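PDB 1L1L: ribonucleoside triphosphate reductase from Lactobacillus leichmannii, which catalyses the adenosylcobalamin-dependent reduction of ribonucleoside triphosphates to 2'-deoxyribonucleoside triphosphates, as an allosterically regulated class II monomer. Local coordinates for residues I304-G309 and H345-S350; L296-A301 and Q331-M336. All coordinates share one frame; numbering follows the deposited sequence.

Contact 1 (I304-G309 and H345-S350); sequences ICNLIG and HHRWAS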
loop_
_atom_site.group_PDB
_atom_site.type_symbol
_atom_site.label_atom_id
_atom_site.label_comp_id
_atom_site.label_asym_id
_atom_site.label_seq_id
_atom_site.Cartn_x
_atom_site.Cartn_y
_atom_site.Cartn_z
ATOM N N ILE A 304 1.254 0.423 -20.724
ATOM C CA ILE A 304 1.283 1.866 -20.541
ATOM C C ILE A 304 1.286 2.167 -19.035
ATOM O O ILE A 304 2.090 2.965 -18.568
ATOM C CB ILE A 304 0.080 2.533 -21.237
ATOM C CG1 ILE A 304 0.289 2.496 -22.764
ATOM C CG2 ILE A 304 -0.079 3.973 -20.778
ATOM C CD1 ILE A 304 -0.919 2.970 -23.556
ATOM N N CYS A 305 0.406 1.508 -18.283
ATOM C CA CYS A 305 0.353 1.712 -16.829
ATOM C C CYS A 305 1.688 1.356 -16.192
ATOM O O CYS A 305 2.160 2.044 -15.279
ATOM C CB CYS A 305 -0.746 0.863 -16.201
ATOM S SG CYS A 305 -2.382 1.437 -16.581
ATOM N N ASN A 306 2.304 0.281 -16.677
ATOM C CA ASN A 306 3.591 -0.148 -16.162
ATOM C C ASN A 306 4.682 0.866 -16.466
ATOM O O ASN A 306 5.542 1.120 -15.623
ATOM C CB ASN A 306 4.005 -1.496 -16.764
ATOM C CG ASN A 306 3.123 -2.655 -16.305
ATOM O OD1 ASN A 306 3.372 -3.809 -16.680
ATOM N ND2 ASN A 306 2.086 -2.360 -15.497
ATOM N N LEU A 307 4.666 1.415 -17.683
ATOM C CA LEU A 307 5.665 2.395 -18.107
ATOM C C LEU A 307 5.562 3.640 -17.222
ATOM O O LEU A 307 6.569 4.257 -16.876
ATOM C CB LEU A 307 5.444 2.786 -19.569
ATOM C CG LEU A 307 5.820 1.714 -20.607
ATOM C CD1 LEU A 307 5.359 2.131 -22.010
ATOM C CD2 LEU A 307 7.324 1.499 -20.573
ATOM N N ILE A 308 4.332 3.989 -16.881
ATOM C CA ILE A 308 4.070 5.139 -16.018
ATOM C C ILE A 308 4.649 4.852 -14.626
ATOM O O ILE A 308 5.432 5.649 -14.082
ATOM C CB ILE A 308 2.547 5.406 -15.931
ATOM C CG1 ILE A 308 2.025 5.853 -17.302
ATOM C CG2 ILE A 308 2.244 6.474 -14.857
ATOM C CD1 ILE A 308 0.519 6.076 -17.375
ATOM N N GLY A 309 4.284 3.701 -14.067
ATOM C CA GLY A 309 4.775 3.331 -12.752
ATOM C C GLY A 309 6.284 3.324 -12.740
ATOM O O GLY A 309 6.913 3.761 -11.783
ATOM N N HIS A 345 12.358 -4.749 -18.458
ATOM C CA HIS A 345 12.231 -3.355 -18.866
ATOM C C HIS A 345 11.123 -2.556 -18.177
ATOM O O HIS A 345 11.288 -1.360 -17.932
ATOM C CB HIS A 345 12.054 -3.248 -20.382
ATOM C CG HIS A 345 12.069 -1.839 -20.892
ATOM N ND1 HIS A 345 10.925 -1.087 -21.038
ATOM C CD2 HIS A 345 13.093 -1.043 -21.283
ATOM C CE1 HIS A 345 11.242 0.111 -21.500
ATOM N NE2 HIS A 345 12.551 0.165 -21.657
ATOM N N HIS A 346 9.997 -3.187 -17.865
ATOM C CA HIS A 346 8.921 -2.439 -17.214
ATOM C C HIS A 346 7.760 -3.233 -16.633
ATOM O O HIS A 346 7.075 -2.745 -15.727
ATOM C CB HIS A 346 8.343 -1.397 -18.177
ATOM C CG HIS A 346 7.655 -1.988 -19.371
ATOM N ND1 HIS A 346 8.340 -2.415 -20.490
ATOM C CD2 HIS A 346 6.344 -2.222 -19.620
ATOM C CE1 HIS A 346 7.479 -2.883 -21.379
ATOM N NE2 HIS A 346 6.261 -2.778 -20.876
ATOM N N ARG A 347 7.512 -4.437 -17.140
ATOM C CA ARG A 347 6.384 -5.214 -16.634
ATOM C C ARG A 347 6.522 -5.638 -15.183
ATOM O O ARG A 347 5.589 -6.181 -14.586
ATOM C CB ARG A 347 6.127 -6.413 -17.550
ATOM C CG ARG A 347 5.651 -5.956 -18.917
ATOM C CD ARG A 347 5.303 -7.117 -19.838
ATOM N NE ARG A 347 4.851 -6.627 -21.134
ATOM C CZ ARG A 347 4.695 -7.396 -22.211
ATOM N NH1 ARG A 347 4.955 -8.691 -22.131
ATOM N NH2 ARG A 347 4.293 -6.866 -23.360
ATOM N N TRP A 348 7.689 -5.386 -14.614
ATOM C CA TRP A 348 7.911 -5.701 -13.214
ATOM C C TRP A 348 7.110 -4.709 -12.368
ATOM O O TRP A 348 6.834 -4.970 -11.202
ATOM C CB TRP A 348 9.389 -5.558 -12.870
ATOM C CG TRP A 348 9.953 -4.210 -13.249
ATOM C CD1 TRP A 348 10.569 -3.874 -14.423
ATOM C CD2 TRP A 348 9.918 -3.009 -12.458
ATOM N NE1 TRP A 348 10.922 -2.544 -14.414
ATOM C CE2 TRP A 348 10.534 -1.990 -13.220
ATOM C CE3 TRP A 348 9.425 -2.699 -11.182
ATOM C CZ2 TRP A 348 10.672 -0.677 -12.743
ATOM C CZ3 TRP A 348 9.563 -1.393 -10.711
ATOM C CH2 TRP A 348 10.181 -0.403 -11.489
ATOM N N ALA A 349 6.741 -3.584 -12.982
ATOM C CA ALA A 349 6.009 -2.488 -12.321
ATOM C C ALA A 349 4.690 -2.831 -11.627
ATOM O O ALA A 349 4.272 -2.138 -10.681
ATOM C CB ALA A 349 5.779 -1.357 -13.322
ATOM N N SER A 350 4.015 -3.879 -12.091
ATOM C CA SER A 350 2.758 -4.290 -11.483
ATOM C C SER A 350 2.739 -5.782 -11.200
ATOM O O SER A 350 3.543 -6.535 -11.745
ATOM C CB SER A 350 1.583 -3.957 -12.401
ATOM O OG SER A 350 1.538 -4.831 -13.536
HETATM O O HOH W 1 2.721 -6.331 -16.022
#
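With chi1 at -68° Asn306 swings its amide off helix 298-313 toward Arg347 and Ser350, while chi1 of 65° in His346 places CG of His346 between its own backbone N and carbonyl carbon, turning the imidazole toward the same helix. Leu307 CD2 then lies over one face of that imidazole in a CH-pi contact, 4.0 Å from the ring centroid, and Asn306 CB meets the ring at its edge, 3.8 Å from His346 CD2. Both ends of the Asn306 amide are engaged. Asn306 ND2 gives Ser350 OG a weak, bent hydrogen bond of 3.2 Å, and Asn306 OD1 accepts from a water at 2.7 Å that also lies within bonding distance of Arg347 O and Ser350 OG. Ala349 CB presses on the helix backbone, 3.4 Å from Asn306 O. His346 is held at both nitrogens: His346 ND1 shares a 3.0 Å hydrogen bond with His345 ND1, and NE2 bonds to Asp303, which also forms a salt bridge with Arg347. Ser350 OG has a further partner in Asn352. Packed against helix 298-313, the type I beta turn from Arg347 to Ser350 leads from helix 340-347 into strand 350-356 of the ribonucleotide reductase alpha-beta barrel.

Contact 2 (L296-A301 and Q331-M336); sequences LTAVDA and QDFISM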
loop_
_atom_site.group_PDB
_atom_site.type_symbol
_atom_site.label_atom_id
_atom_site.label_comp_id
_atom_site.label_asym_id
_atom_site.label_seq_id
_atom_site.Cartn_x
_atom_site.Cartn_y
_atom_site.Cartn_z
ATOM N N LEU A 296 -6.250 -1.364 -28.973
ATOM C CA LEU A 296 -5.386 -1.617 -27.825
ATOM C C LEU A 296 -5.862 -2.868 -27.091
ATOM O O LEU A 296 -7.068 -3.073 -26.925
ATOM C CB LEU A 296 -5.416 -0.421 -26.858
ATOM C CG LEU A 296 -4.855 0.910 -27.375
ATOM C CD1 LEU A 296 -5.112 2.015 -26.357
ATOM C CD2 LEU A 296 -3.365 0.759 -27.638
ATOM N N THR A 297 -4.914 -3.702 -26.666
ATOM C CA THR A 297 -5.224 -4.922 -25.925
ATOM C C THR A 297 -4.982 -4.648 -24.436
ATOM O O THR A 297 -4.529 -3.563 -24.067
ATOM C CB THR A 297 -4.320 -6.099 -26.352
ATOM O OG1 THR A 297 -2.951 -5.792 -26.047
ATOM C CG2 THR A 297 -4.461 -6.368 -27.862
ATOM N N ALA A 298 -5.282 -5.630 -23.592
ATOM C CA ALA A 298 -5.082 -5.478 -22.156
ATOM C C ALA A 298 -3.591 -5.381 -21.908
ATOM O O ALA A 298 -3.151 -4.698 -20.982
ATOM C CB ALA A 298 -5.663 -6.674 -21.406
ATOM N N VAL A 299 -2.811 -6.064 -22.740
ATOM C CA VAL A 299 -1.369 -6.036 -22.596
ATOM C C VAL A 299 -0.859 -4.624 -22.889
ATOM O O VAL A 299 0.026 -4.125 -22.193
ATOM C CB VAL A 299 -0.676 -7.048 -23.540
ATOM C CG1 VAL A 299 0.827 -6.858 -23.489
ATOM C CG2 VAL A 299 -1.017 -8.481 -23.118
ATOM N N ASP A 300 -1.422 -3.986 -23.913
ATOM C CA ASP A 300 -1.018 -2.625 -24.259
ATOM C C ASP A 300 -1.428 -1.676 -23.136
ATOM O O ASP A 300 -0.646 -0.829 -22.724
ATOM C CB ASP A 300 -1.684 -2.166 -25.557
ATOM C CG ASP A 300 -1.270 -3.006 -26.748
ATOM O OD1 ASP A 300 -0.063 -3.317 -26.861
ATOM O OD2 ASP A 300 -2.156 -3.344 -27.562
ATOM N N ALA A 301 -2.660 -1.818 -22.660
ATOM C CA ALA A 301 -3.157 -0.962 -21.582
ATOM C C ALA A 301 -2.302 -1.130 -20.317
ATOM O O ALA A 301 -1.940 -0.138 -19.667
ATOM C CB ALA A 301 -4.606 -1.287 -21.284
ATOM N N GLN A 331 -5.382 -14.896 -22.232
ATOM C CA GLN A 331 -4.073 -15.515 -22.138
ATOM C C GLN A 331 -2.891 -14.595 -22.406
ATOM O O GLN A 331 -1.810 -14.816 -21.864
ATOM C CB GLN A 331 -3.985 -16.734 -23.063
ATOM C CG GLN A 331 -4.886 -17.886 -22.639
ATOM C CD GLN A 331 -4.808 -18.169 -21.145
ATOM O OE1 GLN A 331 -3.723 -18.392 -20.601
ATOM N NE2 GLN A 331 -5.964 -18.159 -20.474
ATOM N N ASP A 332 -3.079 -13.578 -23.242
ATOM C CA ASP A 332 -1.982 -12.662 -23.541
ATOM C C ASP A 332 -1.614 -11.877 -22.269
ATOM O O ASP A 332 -0.440 -11.706 -21.929
ATOM C CB ASP A 332 -2.382 -11.689 -24.654
ATOM C CG ASP A 332 -2.521 -12.376 -26.015
ATOM O OD1 ASP A 332 -1.662 -13.233 -26.341
ATOM O OD2 ASP A 332 -3.473 -12.041 -26.755
ATOM N N PHE A 333 -2.636 -11.405 -21.578
ATOM C CA PHE A 333 -2.415 -10.654 -20.353
ATOM C C PHE A 333 -1.783 -11.575 -19.310
ATOM O O PHE A 333 -0.735 -11.272 -18.757
ATOM C CB PHE A 333 -3.738 -10.098 -19.844
ATOM C CG PHE A 333 -3.647 -9.505 -18.461
ATOM C CD1 PHE A 333 -2.954 -8.322 -18.244
ATOM C CD2 PHE A 333 -4.226 -10.158 -17.377
ATOM C CE1 PHE A 333 -2.832 -7.788 -16.948
ATOM C CE2 PHE A 333 -4.111 -9.629 -16.068
ATOM C CZ PHE A 333 -3.414 -8.453 -15.867
ATOM N N ILE A 334 -2.398 -12.729 -19.068
ATOM C CA ILE A 334 -1.864 -13.651 -18.082
ATOM C C ILE A 334 -0.392 -13.997 -18.301
ATOM O O ILE A 334 0.345 -14.195 -17.333
ATOM C CB ILE A 334 -2.723 -14.945 -18.023
ATOM C CG1 ILE A 334 -4.162 -14.572 -17.648
ATOM C CG2 ILE A 334 -2.143 -15.929 -17.011
ATOM C CD1 ILE A 334 -5.143 -15.719 -17.665
ATOM N N SER A 335 0.054 -14.047 -19.562
ATOM C CA SER A 335 1.444 -14.389 -19.853
ATOM C C SER A 335 2.376 -13.204 -20.064
ATOM O O SER A 335 3.573 -13.401 -20.250
ATOM C CB SER A 335 1.526 -15.285 -21.108
ATOM O OG SER A 335 0.808 -16.491 -20.911
ATOM N N MET A 336 1.857 -11.982 -20.007
ATOM C CA MET A 336 2.716 -10.833 -20.273
ATOM C C MET A 336 3.980 -10.692 -19.434
ATOM O O MET A 336 5.028 -10.312 -19.965
ATOM C CB MET A 336 1.900 -9.542 -20.246
ATOM C CG MET A 336 1.524 -9.004 -18.867
ATOM S SD MET A 336 0.585 -7.491 -19.105
ATOM C CE MET A 336 1.913 -6.283 -19.311
#
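Val299 CG2 rests on the backbone of helix 331-335, 3.5 Å from Asp332 O and 3.7 Å from Phe333 N, and this is the tight part of the contact. The methyl stands anti to the carbonyl carbon of its own residue, with chi1 of 173° carrying CG1 anti to the backbone N, and Val299 CG2 also meets Asp332 CB at 3.8 Å. Around this point the fit is slacker. Ala298 CB approaches Phe333 CB at 4.2 Å and lies obliquely to the phenyl ring, while Met336, bent at chi3 (-83°), brings its CE to 4.1 Å from Val299 O. No hydrogen bond links the two segments; the contact is made by van der Waals packing of methyls, methylenes and backbone. Met336 reaches further along helix 298-313, touching Ala302 and Asn306, and Phe333 leans on Asn352 of strand 350-356. The solvent side is at Asp332, which is exposed and whose side chain meets Val299 through CB, whereas Met336 is buried. Behind the interface, Thr297 OG1 accepts from Asp300 N at 3.2 Å, and Asp300 OD2 receives Thr297 N at 2.9 Å in return; a salt bridge from Lys291 reaches the same carboxylate oxygen. These reciprocal bonds form a Thr-Asp capping box at the start of helix 298-313, which packs here on its neighbour 331-335 in the alpha-beta barrel.

The centres of contacts 1 and 2 lie about 13 Å apart, on the same side of the chain's centre, and both use helix 298-313: contact 2 its first turn, contact 1 its middle. Along the chain the segments alternate, 296-301, 304-309, 331-336, 345-350; strand 322-327 and then helices 331-335 and 340-347 follow the shared helix before strand 350-356. Those two strands are parallel neighbours in the barrel sheet. The contacts also touch directly: Arg347 NH1 lies 2.7 Å from Met336 O, a probable hydrogen bond, and Arg347 NH2 packs on Val299 CG1. Together they join the connection between the two strands to one helix.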